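Local coordinates for protein endo-1,4-beta-mannanase (Eisenia fetida, PDB 5Y6T) that probably hydrolyses internal beta-1,4-mannosidic bonds of mannans as a glycoside hydrolase of family GH5, with a likely adaptation to cold, at residues M27-Q32 against N49-Y54; G41-C46 against T96-Q101; N119-P124 against A193-S198; E167-V172 against L226-E231. One frame throughout, in Å; residues are numbered along the deposited sequence.

Contact 1: residues M27-Q32 against N49-Y54; sequences MNIAWQ and NALEDY
I29 and Q32 meet A50, L51 and Y54 where the end of strand 20-28 and the loop after it lie against helix 42-60. These elements open a beta-alpha-beta unit, completed by the parallel strand 65-72, in the (beta/alpha)8 barrel expected of a GH5 enzyme.

Apolar contacts form the buried part. I29 holds its CG2 methyl over one face of the Y54 ring, 4.1 Å from the centroid. This is a CH-pi contact. With chi1 at -54° for CG1, the CG2 branch of I29 falls anti to the backbone N, and this brings the methyl onto the ring. The other branch of I29 ends at CD1, which lies 4.0 Å from Y54 CB. On the neighbouring side, L51 CD2 reaches I29 CG2 at 4.3 Å and Q32 CB at 3.9 Å. L51 also packs on I68 of strand 65-72, so the helix is seated on both strands of the unit. Nearer the surface, the bent chain of Q32 lays its amide on A50, with CD 3.6 Å from A50 CB.

The polar contact is one hydrogen bond. Y54 OH donates to Q32 OE1, almost in line with the carbonyl bond (C=O...O angle 167°). The amide and ring planes are 48° apart. The bond ties the loop to the helix beside the I29 packing. Next in the chain, W31 turns from the helix to Y34 and W69, near a bound isopropyl alcohol. Q32 OE1 also lies at the edge of the Y54 ring, 3.3 Å from CE2.

Contact 2: residues G41-C46 against T96-Q101; sequences GQYDCC and TSDLAQ
Y43 packs on D98 and Q101 of helix 95-108, and its chain can be followed outward from CB. CB touches the D98 carboxylate, 3.3 Å from CG. The ring, placed by a CG anti to the backbone N (chi1 -171°), then runs along that helix. The backbone oxygen D98 O sits over the centre of one ring face, 3.8 Å above its plane. At the ring edge, CE2 meets Q101 CB at 3.6 Å, and Q101 OE1 lies close to the ring plane. The tip, OH, is hydrogen-bonded to E52, about two and a half turns on. With an alanine here, D98 and Q101 would probably lose the ring that fills the space between the helices, and E52 its hydroxyl partner.

Polar links border the ring. Q101 NE2 donates to D44 OD1 at 2.9 Å, nearly straight (162°). A water accepts from D44 N and donates to D98 OD1, while D98 OD2 is held by T94 and G39. C45 and C46 form a disulfide between adjacent residues in the first turns of helix 42-60. That helix and helix 95-108 flank strand 65-72 in sequence; their local axes come within 9.8 Å, inclined at 61°.

Contact 3: residues N119-P124 against A193-S198; sequences NGATTP and AGWADS
A121 and A196 form the close-packed middle of a contact between two loops. One follows strand 112-119, and the other runs up to helix 201-218; both belong to the loop layer of the barrel. A196 points its methyl at the opposite backbone, with CB 3.5 Å from T122 C. A121 CB lies 3.9 Å from W195 CZ2. The loop after strand 112-119 is shaped from within: N119 OD1 accepts from A121 N, an Asx turn, with the donor well above the carbonyl plane.

The edges of the contact are more open and more polar. On one side is the exposed W195. Its CG stands between the backbone N and the carbonyl carbon (chi1 61°), and the indole reaches back across to A121. NE1 donates to A121 O at 2.9 Å, and that oxygen lies in the ring plane. The donor stands 42° out of the carbonyl plane, so no lone pair is met squarely. On the other side is the exposed T123. OG1 donates to A196 O at 2.7 Å, in the carbonyl plane and on a lone pair. D197 borders T123 and P124 at the outer edge and forms a salt bridge with R129; it was modelled in two conformers, so this detail is less certain.

A121 also lies close to a bound Tris and an isopropyl alcohol, which may mark a pocket. Two side-chain donors meet two backbone acceptors, one on each loop. The loops are therefore joined mutually, by bonds that use main-chain oxygens and need no charge across the middle.

Contact 4: residues E167-V172 against L226-E231; sequences EPEGIV and LGSWSE
E169 OE2 is gripped by two hydroxyls. S228 OG donates to it at 2.6 Å, on the syn side and 30° out of the carboxylate plane. Y244 OH is the second partner. The other oxygen, E169 OE1, accepts from W229 N at 2.9 Å, met from above the carboxylate plane. A bend at chi2 (83°) turns the carboxylate back to these donors. It also leaves the aliphatic part of E169 against the indole, with CB 3.4 Å from W229 CE3. An alanine at E169 would probably leave W229 N, S228 OG and Y244 OH without the carboxylate they share and open a gap where CG packs on the indole.

E167 binds the same strand end by its backbone: E167 N donates to G227 O at 2.7 Å. Its extended side chain crosses W229, with CD 3.5 Å from W229 CB. Nearby, P168 CG packs on L226 CD1 at 3.8 Å.

E167 OE2 is hydrogen-bonded to H266 and to the amine of a bound Tris. A water donates to it at 2.7 Å and also to W229 O. E167 and P168 fit the Glu-Pro of the Asn-Glu-Pro signature of GH5 enzymes, in which the glutamate is the general acid/base; E167 probably has that role. The chemistry thus divides between neighbours: E169 is a buried carboxylate satisfied by protein donors, whereas E167 faces a pocket that can take a ligand.

How the contacts relate
Contact 4 is the buried one, nearest the centre of the chain. Contacts 1 and 2 are partly buried, and contact 3 is at the surface. Contacts 1 and 2 share helix 42-60 and touch through L51 and Y43. Contact 1 seats that helix on the barrel strands; contact 2 sets it against the next helix. Contacts 3 and 4 are about 9 Å apart between centres and are joined by backbone bonds G194 to E169 and A196 to G170. W195 also meets W229. The chemistry follows the place: methyls and a ring in contact 1, amide, carboxylate and water in contact 2, main-chain oxygens in contact 3, and buried glutamates in contact 4.

Contact 1: residues M27-Q32 against N49-Y54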
loop_
_atom_site.group_PDB
_atom_site.type_symbol
_atom_site.label_atom_id
_atom_site.label_comp_id
_atom_site.label_asym_id
_atom_site.label_seq_id
_atom_site.Cartn_x
_atom_site.Cartn_y
_atom_site.Cartn_z
ATOM N N MET A 27 9.310 1.437 6.844
ATOM C CA MET A 27 8.859 0.065 7.110
ATOM C C MET A 27 7.377 -0.055 6.990
ATOM O O MET A 27 6.632 0.875 7.349
ATOM C CB MET A 27 9.264 -0.368 8.552
ATOM C CG MET A 27 10.741 -0.255 8.829
ATOM S SD MET A 27 11.072 -1.016 10.468
ATOM C CE MET A 27 12.690 -0.357 10.850
ATOM N N ASN A 28 6.950 -1.232 6.548
ATOM C CA ASN A 28 5.626 -1.648 6.823
ATOM C C ASN A 28 5.542 -1.879 8.330
ATOM O O ASN A 28 6.450 -2.510 8.883
ATOM C CB ASN A 28 5.304 -2.964 6.136
ATOM C CG ASN A 28 5.135 -2.836 4.658
ATOM O OD1 ASN A 28 4.023 -2.673 4.191
ATOM N ND2 ASN A 28 6.228 -3.002 3.916
ATOM N N ILE A 29 4.482 -1.399 8.955
ATOM C CA ILE A 29 4.272 -1.700 10.426
ATOM C C ILE A 29 4.122 -3.233 10.609
ATOM O O ILE A 29 4.858 -3.776 11.434
ATOM C CB ILE A 29 3.242 -0.836 11.134
ATOM C CG1 ILE A 29 3.598 0.630 10.927
ATOM C CG2 ILE A 29 3.151 -1.152 12.613
ATOM C CD1 ILE A 29 5.013 0.991 11.268
ATOM N N ALA A 30 3.272 -3.936 9.876
ATOM C CA ALA A 30 2.080 -3.416 9.168
ATOM C C ALA A 30 0.854 -3.259 10.091
ATOM O O ALA A 30 -0.163 -2.670 9.720
ATOM C CB ALA A 30 1.737 -4.274 8.002
ATOM N N TRP A 31 0.995 -3.735 11.311
ATOM C CA TRP A 31 -0.005 -3.663 12.352
ATOM C C TRP A 31 0.648 -3.863 13.703
ATOM O O TRP A 31 1.788 -4.223 13.776
ATOM C CB TRP A 31 -1.093 -4.720 12.234
ATOM C CG TRP A 31 -0.549 -6.153 12.232
ATOM C CD1 TRP A 31 -0.195 -6.910 13.311
ATOM C CD2 TRP A 31 -0.210 -6.905 11.082
ATOM N NE1 TRP A 31 0.286 -8.128 12.883
ATOM C CE2 TRP A 31 0.306 -8.148 11.515
ATOM C CE3 TRP A 31 -0.263 -6.638 9.701
ATOM C CZ2 TRP A 31 0.689 -9.179 10.604
ATOM C CZ3 TRP A 31 0.125 -7.655 8.806
ATOM C CH2 TRP A 31 0.635 -8.875 9.253
ATOM N N GLN A 32 -0.106 -3.551 14.749
ATOM C CA GLN A 32 0.251 -3.977 16.134
ATOM C C GLN A 32 -0.692 -5.102 16.520
ATOM O O GLN A 32 -0.259 -6.249 16.744
ATOM C CB GLN A 32 0.155 -2.804 17.097
ATOM C CG GLN A 32 0.436 -3.110 18.575
ATOM C CD GLN A 32 1.851 -3.588 18.839
ATOM O OE1 GLN A 32 2.762 -3.402 18.042
ATOM N NE2 GLN A 32 2.025 -4.246 19.970
ATOM N N ASN A 49 -0.053 3.725 22.025
ATOM C CA ASN A 49 1.315 3.911 22.439
ATOM C C ASN A 49 2.362 3.064 21.653
ATOM O O ASN A 49 3.445 3.571 21.259
ATOM C CB ASN A 49 1.459 3.638 23.965
ATOM C CG ASN A 49 0.820 4.714 24.823
ATOM O OD1 ASN A 49 0.823 5.929 24.506
ATOM N ND2 ASN A 49 0.263 4.278 25.930
ATOM N N ALA A 50 2.038 1.810 21.388
ATOM C CA ALA A 50 2.885 0.966 20.578
ATOM C C ALA A 50 3.022 1.551 19.161
ATOM O O ALA A 50 4.097 1.617 18.669
ATOM C CB ALA A 50 2.364 -0.469 20.540
ATOM N N LEU A 51 1.938 2.031 18.590
ATOM C CA LEU A 51 1.904 2.545 17.207
ATOM C C LEU A 51 2.722 3.828 17.112
ATOM O O LEU A 51 3.520 4.013 16.193
ATOM C CB LEU A 51 0.495 2.722 16.708
ATOM C CG LEU A 51 -0.288 1.394 16.437
ATOM C CD1 LEU A 51 -1.786 1.570 16.271
ATOM C CD2 LEU A 51 0.251 0.625 15.263
ATOM N N GLU A 52 2.578 4.700 18.092
ATOM C CA GLU A 52 3.346 5.941 18.099
ATOM C C GLU A 52 4.833 5.706 18.316
ATOM O O GLU A 52 5.625 6.419 17.751
ATOM C CB GLU A 52 2.760 6.920 19.128
ATOM C CG GLU A 52 1.328 7.306 18.770
ATOM C CD GLU A 52 0.584 8.197 19.801
ATOM O OE1 GLU A 52 1.198 8.630 20.795
ATOM O OE2 GLU A 52 -0.613 8.503 19.567
ATOM N N ASP A 53 5.189 4.704 19.126
ATOM C CA ASP A 53 6.540 4.307 19.327
ATOM C C ASP A 53 7.131 3.837 17.973
ATOM O O ASP A 53 8.291 4.124 17.693
ATOM C CB ASP A 53 6.609 3.222 20.409
ATOM C CG ASP A 53 8.009 2.815 20.777
ATOM O OD1 ASP A 53 8.780 3.657 21.234
ATOM O OD2 ASP A 53 8.335 1.652 20.552
ATOM N N TYR A 54 6.351 3.164 17.118
ATOM C CA TYR A 54 6.943 2.767 15.835
ATOM C C TYR A 54 7.330 3.990 15.034
ATOM O O TYR A 54 8.346 4.000 14.343
ATOM C CB TYR A 54 5.964 1.954 15.024
ATOM C CG TYR A 54 5.840 0.544 15.452
ATOM C CD1 TYR A 54 6.905 -0.315 15.374
ATOM C CD2 TYR A 54 4.607 0.038 15.824
ATOM C CE1 TYR A 54 6.746 -1.660 15.744
ATOM C CE2 TYR A 54 4.447 -1.281 16.177
ATOM C CZ TYR A 54 5.514 -2.108 16.130
ATOM O OH TYR A 54 5.281 -3.399 16.460
#

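Contact 2: residues G41-C46 against T96-Q101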
loop_
_atom_site.group_PDB
_atom_site.type_symbol
_atom_site.label_atom_id
_atom_site.label_comp_id
_atom_site.label_asym_id
_atom_site.label_seq_id
_atom_site.Cartn_x
_atom_site.Cartn_y
_atom_site.Cartn_z
ATOM N N GLY A 41 -12.428 2.076 19.767
ATOM C CA GLY A 41 -11.664 2.589 20.944
ATOM C C GLY A 41 -10.343 1.880 21.240
ATOM O O GLY A 41 -9.751 2.070 22.324
ATOM N N GLN A 42 -9.784 1.165 20.242
ATOM C CA GLN A 42 -8.605 0.378 20.423
ATOM C C GLN A 42 -7.354 1.215 20.534
ATOM O O GLN A 42 -6.424 0.856 21.208
ATOM C CB GLN A 42 -8.488 -0.686 19.313
ATOM C CG GLN A 42 -9.577 -1.715 19.423
ATOM C CD GLN A 42 -9.693 -2.334 20.822
ATOM O OE1 GLN A 42 -8.781 -3.037 21.256
ATOM N NE2 GLN A 42 -10.793 -2.053 21.503
ATOM N N TYR A 43 -7.318 2.331 19.835
ATOM C CA TYR A 43 -6.120 3.109 19.797
ATOM C C TYR A 43 -5.888 3.704 21.191
ATOM O O TYR A 43 -4.779 3.621 21.724
ATOM C CB TYR A 43 -6.264 4.212 18.709
ATOM C CG TYR A 43 -4.998 4.962 18.412
ATOM C CD1 TYR A 43 -4.126 4.533 17.420
ATOM C CD2 TYR A 43 -4.673 6.135 19.080
ATOM C CE1 TYR A 43 -2.974 5.248 17.144
ATOM C CE2 TYR A 43 -3.506 6.810 18.831
ATOM C CZ TYR A 43 -2.680 6.383 17.804
ATOM O OH TYR A 43 -1.484 7.061 17.533
ATOM N N ASP A 44 -6.929 4.321 21.772
ATOM C CA ASP A 44 -6.750 4.884 23.118
ATOM C C ASP A 44 -6.570 3.816 24.191
ATOM O O ASP A 44 -5.775 4.044 25.094
ATOM C CB ASP A 44 -7.926 5.732 23.542
ATOM C CG ASP A 44 -7.993 7.018 22.835
ATOM O OD1 ASP A 44 -6.955 7.544 22.368
ATOM O OD2 ASP A 44 -9.127 7.468 22.697
ATOM N N CYS A 45 -7.300 2.687 24.117
ATOM C CA CYS A 45 -7.154 1.656 25.201
ATOM C C CYS A 45 -5.851 0.837 25.107
ATOM O O CYS A 45 -5.211 0.524 26.118
ATOM C CB CYS A 45 -8.338 0.660 25.236
ATOM S SG CYS A 45 -8.448 -0.637 23.957
ATOM N N CYS A 46 -5.413 0.543 23.883
ATOM C CA CYS A 46 -4.627 -0.664 23.660
ATOM C C CYS A 46 -3.470 -0.533 22.688
ATOM O O CYS A 46 -2.361 -0.953 22.989
ATOM C CB CYS A 46 -5.577 -1.782 23.184
ATOM S SG CYS A 46 -6.930 -1.993 24.366
ATOM N N THR A 96 -11.588 7.443 12.659
ATOM C CA THR A 96 -11.036 8.698 12.154
ATOM C C THR A 96 -10.184 9.464 13.146
ATOM O O THR A 96 -9.076 9.879 12.812
ATOM C CB THR A 96 -12.179 9.595 11.601
ATOM O OG1 THR A 96 -12.930 8.865 10.637
ATOM C CG2 THR A 96 -11.630 10.796 10.987
ATOM N N SER A 97 -10.686 9.625 14.373
ATOM C CA SER A 97 -9.929 10.265 15.413
ATOM C C SER A 97 -8.681 9.479 15.791
ATOM O O SER A 97 -7.648 10.053 16.132
ATOM C CB SER A 97 -10.828 10.603 16.655
ATOM O OG SER A 97 -11.479 9.514 17.198
ATOM N N ASP A 98 -8.760 8.148 15.748
ATOM C CA ASP A 98 -7.611 7.320 16.053
ATOM C C ASP A 98 -6.511 7.577 15.016
ATOM O O ASP A 98 -5.372 7.812 15.347
ATOM C CB ASP A 98 -7.947 5.829 16.071
ATOM C CG ASP A 98 -8.932 5.428 17.174
ATOM O OD1 ASP A 98 -9.045 6.211 18.131
ATOM O OD2 ASP A 98 -9.552 4.321 17.073
ATOM N N LEU A 99 -6.874 7.486 13.728
ATOM C CA LEU A 99 -5.903 7.773 12.688
ATOM C C LEU A 99 -5.361 9.224 12.754
ATOM O O LEU A 99 -4.209 9.477 12.427
ATOM C CB LEU A 99 -6.513 7.537 11.316
ATOM C CG LEU A 99 -6.671 6.099 10.919
ATOM C CD1 LEU A 99 -7.691 5.941 9.814
ATOM C CD2 LEU A 99 -5.313 5.505 10.524
ATOM N N ALA A 100 -6.248 10.163 13.098
ATOM C CA ALA A 100 -5.881 11.558 13.326
ATOM C C ALA A 100 -4.758 11.666 14.325
ATOM O O ALA A 100 -3.837 12.380 14.071
ATOM C CB ALA A 100 -7.105 12.479 13.665
ATOM N N GLN A 101 -4.896 11.020 15.471
ATOM C CA GLN A 101 -3.880 11.043 16.535
ATOM C C GLN A 101 -2.555 10.490 15.970
ATOM O O GLN A 101 -1.477 11.080 16.135
ATOM C CB GLN A 101 -4.312 10.183 17.698
ATOM C CG GLN A 101 -5.424 10.710 18.600
ATOM C CD GLN A 101 -5.562 9.844 19.849
ATOM O OE1 GLN A 101 -4.620 9.727 20.641
ATOM N NE2 GLN A 101 -6.666 9.087 19.924
HETATM O O HOH W 1 -9.450 4.808 20.482
#

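Contact 3: residues N119-P124 against A193-S198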
loop_
_atom_site.group_PDB
_atom_site.type_symbol
_atom_site.label_atom_id
_atom_site.label_comp_id
_atom_site.label_asym_id
_atom_site.label_seq_id
_atom_site.Cartn_x
_atom_site.Cartn_y
_atom_site.Cartn_z
ATOM N N ASN A 119 -7.118 -6.125 2.977
ATOM C CA ASN A 119 -6.120 -7.166 2.658
ATOM C C ASN A 119 -6.597 -8.217 1.710
ATOM O O ASN A 119 -7.688 -8.771 1.849
ATOM C CB ASN A 119 -5.635 -7.829 3.977
ATOM C CG ASN A 119 -4.369 -8.668 3.787
ATOM O OD1 ASN A 119 -3.651 -8.509 2.826
ATOM N ND2 ASN A 119 -4.138 -9.599 4.712
ATOM N N GLY A 120 -5.818 -8.374 0.658
ATOM C CA GLY A 120 -5.949 -9.362 -0.359
ATOM C C GLY A 120 -5.097 -10.617 -0.205
ATOM O O GLY A 120 -5.177 -11.509 -1.028
ATOM N N ALA A 121 -4.245 -10.639 0.811
ATOM C CA ALA A 121 -3.301 -11.726 1.055
ATOM C C ALA A 121 -3.874 -12.804 1.991
ATOM O O ALA A 121 -3.224 -13.842 2.246
ATOM C CB ALA A 121 -1.977 -11.142 1.552
ATOM N N THR A 122 -5.081 -12.555 2.516
ATOM C CA THR A 122 -5.795 -13.575 3.275
ATOM C C THR A 122 -7.212 -13.662 2.759
ATOM O O THR A 122 -7.708 -12.776 2.083
ATOM C CB THR A 122 -5.853 -13.242 4.764
ATOM O OG1 THR A 122 -6.458 -11.944 4.965
ATOM C CG2 THR A 122 -4.394 -13.304 5.394
ATOM N N THR A 123 -7.891 -14.726 3.093
ATOM C CA THR A 123 -9.198 -14.935 2.593
ATOM C C THR A 123 -10.149 -13.910 3.279
ATOM O O THR A 123 -10.192 -13.809 4.521
ATOM C CB THR A 123 -9.664 -16.348 2.931
ATOM O OG1 THR A 123 -8.752 -17.288 2.352
ATOM C CG2 THR A 123 -11.047 -16.609 2.341
ATOM N N PRO A 124 -10.969 -13.240 2.487
ATOM C CA PRO A 124 -11.892 -12.299 3.099
ATOM C C PRO A 124 -12.982 -12.901 3.968
ATOM O O PRO A 124 -13.469 -14.006 3.648
ATOM C CB PRO A 124 -12.601 -11.644 1.873
ATOM C CG PRO A 124 -11.686 -11.843 0.760
ATOM C CD PRO A 124 -10.944 -13.122 1.010
ATOM N N ALA A 193 -0.309 -16.920 -7.537
ATOM C CA ALA A 193 -1.471 -16.028 -7.281
ATOM C C ALA A 193 -2.736 -16.822 -6.966
ATOM O O ALA A 193 -2.948 -17.945 -7.452
ATOM C CB ALA A 193 -1.691 -15.092 -8.455
ATOM N N GLY A 194 -3.614 -16.218 -6.185
ATOM C CA GLY A 194 -4.886 -16.867 -5.861
ATOM C C GLY A 194 -4.797 -17.865 -4.724
ATOM O O GLY A 194 -5.605 -18.775 -4.608
ATOM N N TRP A 195 -3.825 -17.671 -3.848
ATOM C CA TRP A 195 -3.654 -18.603 -2.701
ATOM C C TRP A 195 -4.779 -18.466 -1.672
ATOM O O TRP A 195 -5.033 -19.380 -0.887
ATOM C CB TRP A 195 -2.318 -18.350 -1.999
ATOM C CG TRP A 195 -2.114 -16.972 -1.411
ATOM C CD1 TRP A 195 -2.459 -16.567 -0.155
ATOM C CD2 TRP A 195 -1.510 -15.834 -2.042
ATOM N NE1 TRP A 195 -2.087 -15.296 0.047
ATOM C CE2 TRP A 195 -1.498 -14.805 -1.096
ATOM C CE3 TRP A 195 -0.876 -15.616 -3.290
ATOM C CZ2 TRP A 195 -0.947 -13.537 -1.363
ATOM C CZ3 TRP A 195 -0.411 -14.369 -3.577
ATOM C CH2 TRP A 195 -0.451 -13.320 -2.609
ATOM N N ALA A 196 -5.451 -17.322 -1.627
ATOM C CA ALA A 196 -6.452 -17.087 -0.591
ATOM C C ALA A 196 -7.930 -17.057 -1.095
ATOM O O ALA A 196 -8.840 -17.133 -0.292
ATOM C CB ALA A 196 -6.111 -15.784 0.147
ATOM N N ASP A 197 -8.173 -16.820 -2.391
ATOM C CA ASP A 197 -9.519 -16.919 -2.943
ATOM C C ASP A 197 -9.337 -16.855 -4.471
ATOM O O ASP A 197 -8.192 -16.796 -4.945
ATOM C CB ASP A 197 -10.456 -15.835 -2.410
ATOM C CG ASP A 197 -11.693 -16.375 -1.711
ATOM O OD1 ASP A 197 -11.952 -17.595 -1.747
ATOM O OD2 ASP A 197 -12.400 -15.551 -1.100
ATOM N N SER A 198 -10.451 -16.905 -5.179
ATOM C CA SER A 198 -10.518 -17.002 -6.651
ATOM C C SER A 198 -11.557 -16.033 -7.193
ATOM O O SER A 198 -12.495 -16.419 -7.907
ATOM C CB SER A 198 -10.889 -18.428 -7.101
ATOM O OG SER A 198 -10.109 -19.396 -6.438
#

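Contact 4: residues E167-V172 against L226-E231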
loop_
_atom_site.group_PDB
_atom_site.type_symbol
_atom_site.label_atom_id
_atom_site.label_comp_id
_atom_site.label_asym_id
_atom_site.label_seq_id
_atom_site.Cartn_x
_atom_site.Cartn_y
_atom_site.Cartn_z
ATOM N N GLU A 167 -1.982 -6.507 -2.030
ATOM C CA GLU A 167 -1.878 -7.783 -2.790
ATOM C C GLU A 167 -3.240 -8.361 -3.215
ATOM O O GLU A 167 -3.605 -9.452 -2.838
ATOM C CB GLU A 167 -1.086 -8.787 -1.962
ATOM C CG GLU A 167 0.334 -8.285 -1.702
ATOM C CD GLU A 167 1.263 -9.282 -1.027
ATOM O OE1 GLU A 167 0.764 -10.388 -0.603
ATOM O OE2 GLU A 167 2.472 -8.975 -0.960
ATOM N N PRO A 168 -3.957 -7.694 -4.121
ATOM C CA PRO A 168 -5.188 -8.257 -4.652
ATOM C C PRO A 168 -4.993 -9.599 -5.268
ATOM O O PRO A 168 -5.936 -10.382 -5.351
ATOM C CB PRO A 168 -5.614 -7.248 -5.712
ATOM C CG PRO A 168 -4.931 -5.962 -5.343
ATOM C CD PRO A 168 -3.635 -6.378 -4.730
ATOM N N GLU A 169 -3.783 -9.871 -5.741
ATOM C CA GLU A 169 -3.531 -11.132 -6.427
ATOM C C GLU A 169 -3.607 -12.315 -5.519
ATOM O O GLU A 169 -3.738 -13.459 -5.983
ATOM C CB GLU A 169 -2.190 -11.080 -7.139
ATOM C CG GLU A 169 -2.050 -9.883 -8.031
ATOM C CD GLU A 169 -1.615 -8.599 -7.328
ATOM O OE1 GLU A 169 -1.097 -8.694 -6.175
ATOM O OE2 GLU A 169 -1.765 -7.549 -7.959
ATOM N N GLY A 170 -3.531 -12.083 -4.207
ATOM C CA GLY A 170 -3.837 -13.182 -3.263
ATOM C C GLY A 170 -5.215 -13.754 -3.367
ATOM O O GLY A 170 -5.388 -14.949 -3.075
ATOM N N ILE A 171 -6.196 -12.978 -3.857
ATOM C CA ILE A 171 -7.557 -13.438 -3.861
ATOM C C ILE A 171 -8.101 -13.555 -5.275
ATOM O O ILE A 171 -9.318 -13.628 -5.459
ATOM C CB ILE A 171 -8.452 -12.572 -2.964
ATOM C CG1 ILE A 171 -8.374 -11.065 -3.275
ATOM C CG2 ILE A 171 -8.113 -12.907 -1.511
ATOM C CD1 ILE A 171 -9.302 -10.222 -2.392
ATOM N N VAL A 172 -7.228 -13.455 -6.281
ATOM C CA VAL A 172 -7.654 -13.460 -7.688
ATOM C C VAL A 172 -7.606 -14.855 -8.287
ATOM O O VAL A 172 -6.804 -15.694 -7.917
ATOM C CB VAL A 172 -6.832 -12.497 -8.560
ATOM C CG1 VAL A 172 -5.470 -13.070 -8.936
ATOM C CG2 VAL A 172 -7.596 -12.084 -9.831
ATOM N N LEU A 226 -1.351 1.030 -4.800
ATOM C CA LEU A 226 -1.895 -0.320 -4.806
ATOM C C LEU A 226 -0.680 -1.252 -4.857
ATOM O O LEU A 226 0.131 -1.193 -5.776
ATOM C CB LEU A 226 -2.792 -0.457 -6.093
ATOM C CG LEU A 226 -3.553 -1.786 -6.233
ATOM C CD1 LEU A 226 -2.756 -3.050 -6.402
ATOM C CD2 LEU A 226 -4.562 -1.952 -5.126
ATOM N N GLY A 227 -0.481 -2.060 -3.823
ATOM C CA GLY A 227 0.670 -2.897 -3.635
ATOM C C GLY A 227 0.426 -4.296 -4.203
ATOM O O GLY A 227 -0.242 -5.124 -3.569
ATOM N N SER A 228 1.013 -4.628 -5.359
ATOM C CA SER A 228 0.884 -5.983 -5.889
ATOM C C SER A 228 1.930 -6.941 -5.245
ATOM O O SER A 228 2.999 -6.509 -4.809
ATOM C CB SER A 228 1.045 -6.096 -7.446
ATOM O OG SER A 228 -0.107 -5.552 -8.054
ATOM N N TRP A 229 1.597 -8.217 -5.219
ATOM C CA TRP A 229 2.444 -9.173 -4.531
ATOM C C TRP A 229 3.768 -9.495 -5.246
ATOM O O TRP A 229 4.686 -10.013 -4.632
ATOM C CB TRP A 229 1.653 -10.438 -4.265
ATOM C CG TRP A 229 2.013 -11.654 -5.103
ATOM C CD1 TRP A 229 2.601 -12.807 -4.604
ATOM C CD2 TRP A 229 1.740 -11.906 -6.500
ATOM N NE1 TRP A 229 2.692 -13.727 -5.615
ATOM C CE2 TRP A 229 2.157 -13.224 -6.773
ATOM C CE3 TRP A 229 1.142 -11.177 -7.545
ATOM C CZ2 TRP A 229 2.057 -13.789 -8.050
ATOM C CZ3 TRP A 229 1.056 -11.737 -8.800
ATOM C CH2 TRP A 229 1.499 -13.053 -9.049
ATOM N N SER A 230 3.868 -9.134 -6.505
ATOM C CA SER A 230 5.094 -9.318 -7.327
ATOM C C SER A 230 4.934 -8.367 -8.545
ATOM O O SER A 230 3.883 -7.721 -8.706
ATOM C CB SER A 230 5.183 -10.771 -7.770
ATOM O OG SER A 230 4.273 -11.035 -8.792
ATOM N N GLU A 231 6.008 -8.235 -9.329
ATOM C CA GLU A 231 6.012 -7.430 -10.520
ATOM C C GLU A 231 5.027 -7.962 -11.546
ATOM O O GLU A 231 4.704 -7.240 -12.484
ATOM C CB GLU A 231 7.421 -7.374 -11.148
ATOM C CG GLU A 231 7.907 -8.735 -11.712
ATOM C CD GLU A 231 8.624 -9.636 -10.690
ATOM O OE1 GLU A 231 8.454 -9.460 -9.460
ATOM O OE2 GLU A 231 9.281 -10.597 -11.195
HETATM O O HOH W 2 4.370 -10.731 -1.883
#